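Local atomic coordinates of orotidine 5'-phosphate decarboxylase (Sulfolobus solfataricus, PDB entry 4DBD), a protein that probably catalyses the decarboxylation of orotidine 5'-monophosphate to UMP, the last step of de novo UMP biosynthesis. Residues Asp147-Tyr152 / Val177-Asp182. Sequence-based numbering, arbitrary orientation.
Sequences DHITQY and VCAGAD. With SO4 (sulfate ion), chain C.
Thr150 and Ile149 of helix 146-155 meet the C-terminal end of helix 175-179 at Ala179. The hydroxyl OG1 of Thr150 donates to Ala179 O at 2.9 Å, lying in the carbonyl plane on a lone pair, with a C=O...donor angle of 127°. Ala179 O also takes a CA-H...O contact from Thr150 CA at 3.3 Å. With OG1 anti to its own carbonyl carbon (chi1 -49°), the single hydroxyl proton is probably shared with Leu146 O, a weak second acceptor. Beside this polar grip, Ile149 turns its CG2 branch onto the turn, 3.9 Å from Ala179 CB and 3.5 Å from Ala181 N. Gly180 makes the Schellman turn that bends the chain past this methyl, at a positive phi that suits glycine. Across the helix from Thr150, His148 NE2 donates at 3.0 Å (N-H...O 158°) to O3 of a sulfate, probably from the crystallisation liquor, at the ring edge near its plane; Thr121 OG1 also binds this ion. An alanine in place of His148 would probably leave the sulfate without this N-H and open a gap beside Val113 and Val141. Ser163 of strand 160-163 lies against both Ile149 and Ala181, while Arg153 hydrogen-bonds Gly180 O through NE and salt-bridges Asp182 OD2 through NH2. The pairing joins neighbouring outer helices of a TIM barrel, where helix 175-179 ends and the chain turns into the last strand, 183-186.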
ATOM      1  N   ASP A 147     -19.799  15.316  -3.696  1.00 21.99           N
ATOM      2  CA  ASP A 147     -19.581  16.618  -3.065  1.00 24.75           C
ATOM      3  C   ASP A 147     -18.092  16.915  -2.973  1.00 23.97           C
ATOM      4  O   ASP A 147     -17.646  18.032  -3.251  1.00 17.59           O
ATOM      5  CB  ASP A 147     -20.183  16.654  -1.659  1.00 27.80           C
ATOM      6  CG  ASP A 147     -21.697  16.731  -1.671  1.00 35.74           C
ATOM      7  OD1 ASP A 147     -22.310  16.047  -2.515  1.00 30.02           O
ATOM      8  OD2 ASP A 147     -22.269  17.487  -0.845  1.00 39.24           O
ATOM      9  N   HIS A 148     -17.324  15.908  -2.574  1.00 21.40           N
ATOM     10  CA  HIS A 148     -15.882  16.101  -2.394  1.00 21.15           C
ATOM     11  C   HIS A 148     -15.170  16.336  -3.726  1.00 22.26           C
ATOM     12  O   HIS A 148     -14.192  17.091  -3.792  1.00 23.06           O
ATOM     13  CB  HIS A 148     -15.273  14.919  -1.638  1.00 24.03           C
ATOM     14  CG  HIS A 148     -15.766  14.785  -0.229  1.00 23.99           C
ATOM     15  ND1 HIS A 148     -15.349  15.619   0.786  1.00 39.39           N
ATOM     16  CD2 HIS A 148     -16.634  13.911   0.335  1.00 27.03           C
ATOM     17  CE1 HIS A 148     -15.939  15.265   1.914  1.00 34.29           C
ATOM     18  NE2 HIS A 148     -16.724  14.232   1.667  1.00 35.07           N
ATOM     19  N   ILE A 149     -15.656  15.699  -4.788  1.00 18.09           N
ATOM     20  CA  ILE A 149     -15.098  15.924  -6.119  1.00 17.01           C
ATOM     21  C   ILE A 149     -15.231  17.388  -6.515  1.00 22.56           C
ATOM     22  O   ILE A 149     -14.271  18.011  -6.974  1.00 20.95           O
ATOM     23  CB  ILE A 149     -15.800  15.045  -7.184  1.00 18.79           C
ATOM     24  CG1 ILE A 149     -15.539  13.569  -6.905  1.00 17.91           C
ATOM     25  CG2 ILE A 149     -15.331  15.401  -8.586  1.00 19.23           C
ATOM     26  CD1 ILE A 149     -16.236  12.626  -7.884  1.00 17.69           C
ATOM     27  N   THR A 150     -16.428  17.946  -6.346  1.00 19.95           N
ATOM     28  CA  THR A 150     -16.635  19.331  -6.756  1.00 18.81           C
ATOM     29  C   THR A 150     -15.751  20.270  -5.928  1.00 16.94           C
ATOM     30  O   THR A 150     -15.107  21.177  -6.465  1.00 25.69           O
ATOM     31  CB  THR A 150     -18.100  19.742  -6.624  1.00 19.22           C
ATOM     32  OG1 THR A 150     -18.930  18.752  -7.251  1.00 21.28           O
ATOM     33  CG2 THR A 150     -18.312  21.093  -7.291  1.00 23.12           C
ATOM     34  N   GLN A 151     -15.700  20.020  -4.627  1.00 15.81           N
ATOM     35  CA  GLN A 151     -14.900  20.821  -3.708  1.00 20.50           C
ATOM     36  C   GLN A 151     -13.412  20.689  -3.983  1.00 25.86           C
ATOM     37  O   GLN A 151     -12.695  21.682  -3.990  1.00 23.64           O
ATOM     38  CB  GLN A 151     -15.225  20.445  -2.261  1.00 20.92           C
ATOM     39  CG  GLN A 151     -16.636  20.873  -1.862  1.00 31.50           C
ATOM     40  CD  GLN A 151     -17.249  19.997  -0.793  1.00 37.31           C
ATOM     41  OE1 GLN A 151     -16.563  19.191  -0.157  1.00 42.88           O
ATOM     42  NE2 GLN A 151     -18.561  20.141  -0.593  1.00 34.76           N
ATOM     43  N   TYR A 152     -12.933  19.474  -4.219  1.00 26.86           N
ATOM     44  CA  TYR A 152     -11.538  19.344  -4.621  1.00 19.09           C
ATOM     45  C   TYR A 152     -11.264  20.043  -5.953  1.00 25.11           C
ATOM     46  O   TYR A 152     -10.194  20.616  -6.143  1.00 30.16           O
ATOM     47  CB  TYR A 152     -11.065  17.880  -4.629  1.00 21.48           C
ATOM     48  CG  TYR A 152     -10.566  17.437  -3.274  1.00 18.47           C
ATOM     49  CD1 TYR A 152     -11.448  17.017  -2.294  1.00 22.02           C
ATOM     50  CD2 TYR A 152      -9.211  17.478  -2.963  1.00 27.77           C
ATOM     51  CE1 TYR A 152     -11.001  16.627  -1.045  1.00 25.28           C
ATOM     52  CE2 TYR A 152      -8.755  17.090  -1.713  1.00 24.47           C
ATOM     53  CZ  TYR A 152      -9.658  16.664  -0.764  1.00 23.01           C
ATOM     54  OH  TYR A 152      -9.218  16.283   0.489  1.00 35.80           O
ATOM     55  N   VAL A 177     -17.257  12.712 -13.509  1.00 18.17           N
ATOM     56  CA  VAL A 177     -16.851  13.713 -14.479  1.00 20.46           C
ATOM     57  C   VAL A 177     -17.756  14.946 -14.400  1.00 20.20           C
ATOM     58  O   VAL A 177     -17.265  16.067 -14.364  1.00 22.34           O
ATOM     59  CB  VAL A 177     -16.813  13.158 -15.905  1.00 26.62           C
ATOM     60  CG1 VAL A 177     -16.463  14.264 -16.888  1.00 26.93           C
ATOM     61  CG2 VAL A 177     -15.785  12.034 -15.985  1.00 23.72           C
ATOM     62  N   CYS A 178     -19.072  14.747 -14.339  1.00 20.92           N
ATOM     63  CA  CYS A 178     -19.967  15.902 -14.275  1.00 24.82           C
ATOM     64  C   CYS A 178     -19.752  16.724 -12.998  1.00 22.01           C
ATOM     65  O   CYS A 178     -19.880  17.946 -13.022  1.00 26.17           O
ATOM     66  CB  CYS A 178     -21.435  15.500 -14.467  1.00 24.00           C
ATOM     67  SG  CYS A 178     -21.822  14.966 -16.161  1.00 34.54           S
ATOM     68  N   ALA A 179     -19.373  16.064 -11.903  1.00 23.94           N
ATOM     69  CA  ALA A 179     -19.081  16.765 -10.650  1.00 22.14           C
ATOM     70  C   ALA A 179     -17.747  17.518 -10.659  1.00 26.21           C
ATOM     71  O   ALA A 179     -17.489  18.336  -9.774  1.00 20.68           O
ATOM     72  CB  ALA A 179     -19.130  15.800  -9.469  1.00 18.99           C
ATOM     73  N   GLY A 180     -16.885  17.228 -11.632  1.00 20.37           N
ATOM     74  CA  GLY A 180     -15.645  17.969 -11.755  1.00 25.68           C
ATOM     75  C   GLY A 180     -14.403  17.127 -11.961  1.00 17.87           C
ATOM     76  O   GLY A 180     -13.304  17.670 -12.094  1.00 21.21           O
ATOM     77  N   ALA A 181     -14.568  15.808 -12.003  1.00 22.73           N
ATOM     78  CA  ALA A 181     -13.429  14.920 -12.240  1.00 20.59           C
ATOM     79  C   ALA A 181     -13.001  14.963 -13.708  1.00 19.65           C
ATOM     80  O   ALA A 181     -13.805  15.233 -14.596  1.00 22.91           O
ATOM     81  CB  ALA A 181     -13.765  13.495 -11.815  1.00 20.27           C
ATOM     82  N   ASP A 182     -11.730  14.682 -13.966  1.00 22.02           N
ATOM     83  CA  ASP A 182     -11.253  14.591 -15.337  1.00 19.47           C
ATOM     84  C   ASP A 182     -11.516  13.216 -15.952  1.00 20.52           C
ATOM     85  O   ASP A 182     -11.975  13.112 -17.084  1.00 22.26           O
ATOM     86  CB  ASP A 182      -9.762  14.923 -15.398  1.00 22.74           C
ATOM     87  CG  ASP A 182      -9.490  16.361 -15.053  1.00 24.79           C
ATOM     88  OD1 ASP A 182      -9.830  17.230 -15.884  1.00 31.95           O
ATOM     89  OD2 ASP A 182      -8.969  16.632 -13.951  1.00 24.57           O
TER
HETATM   90  S   SO4 C 302     -18.815  12.025   4.005  1.00 61.61           S
HETATM   91  O1  SO4 C 302     -19.168  11.873   2.593  1.00 51.09           O
HETATM   92  O2  SO4 C 302     -18.137  10.814   4.468  1.00 60.55           O
HETATM   93  O3  SO4 C 302     -17.933  13.181   4.168  1.00 57.12           O
HETATM   94  O4  SO4 C 302     -20.025  12.228   4.794  1.00 72.77           O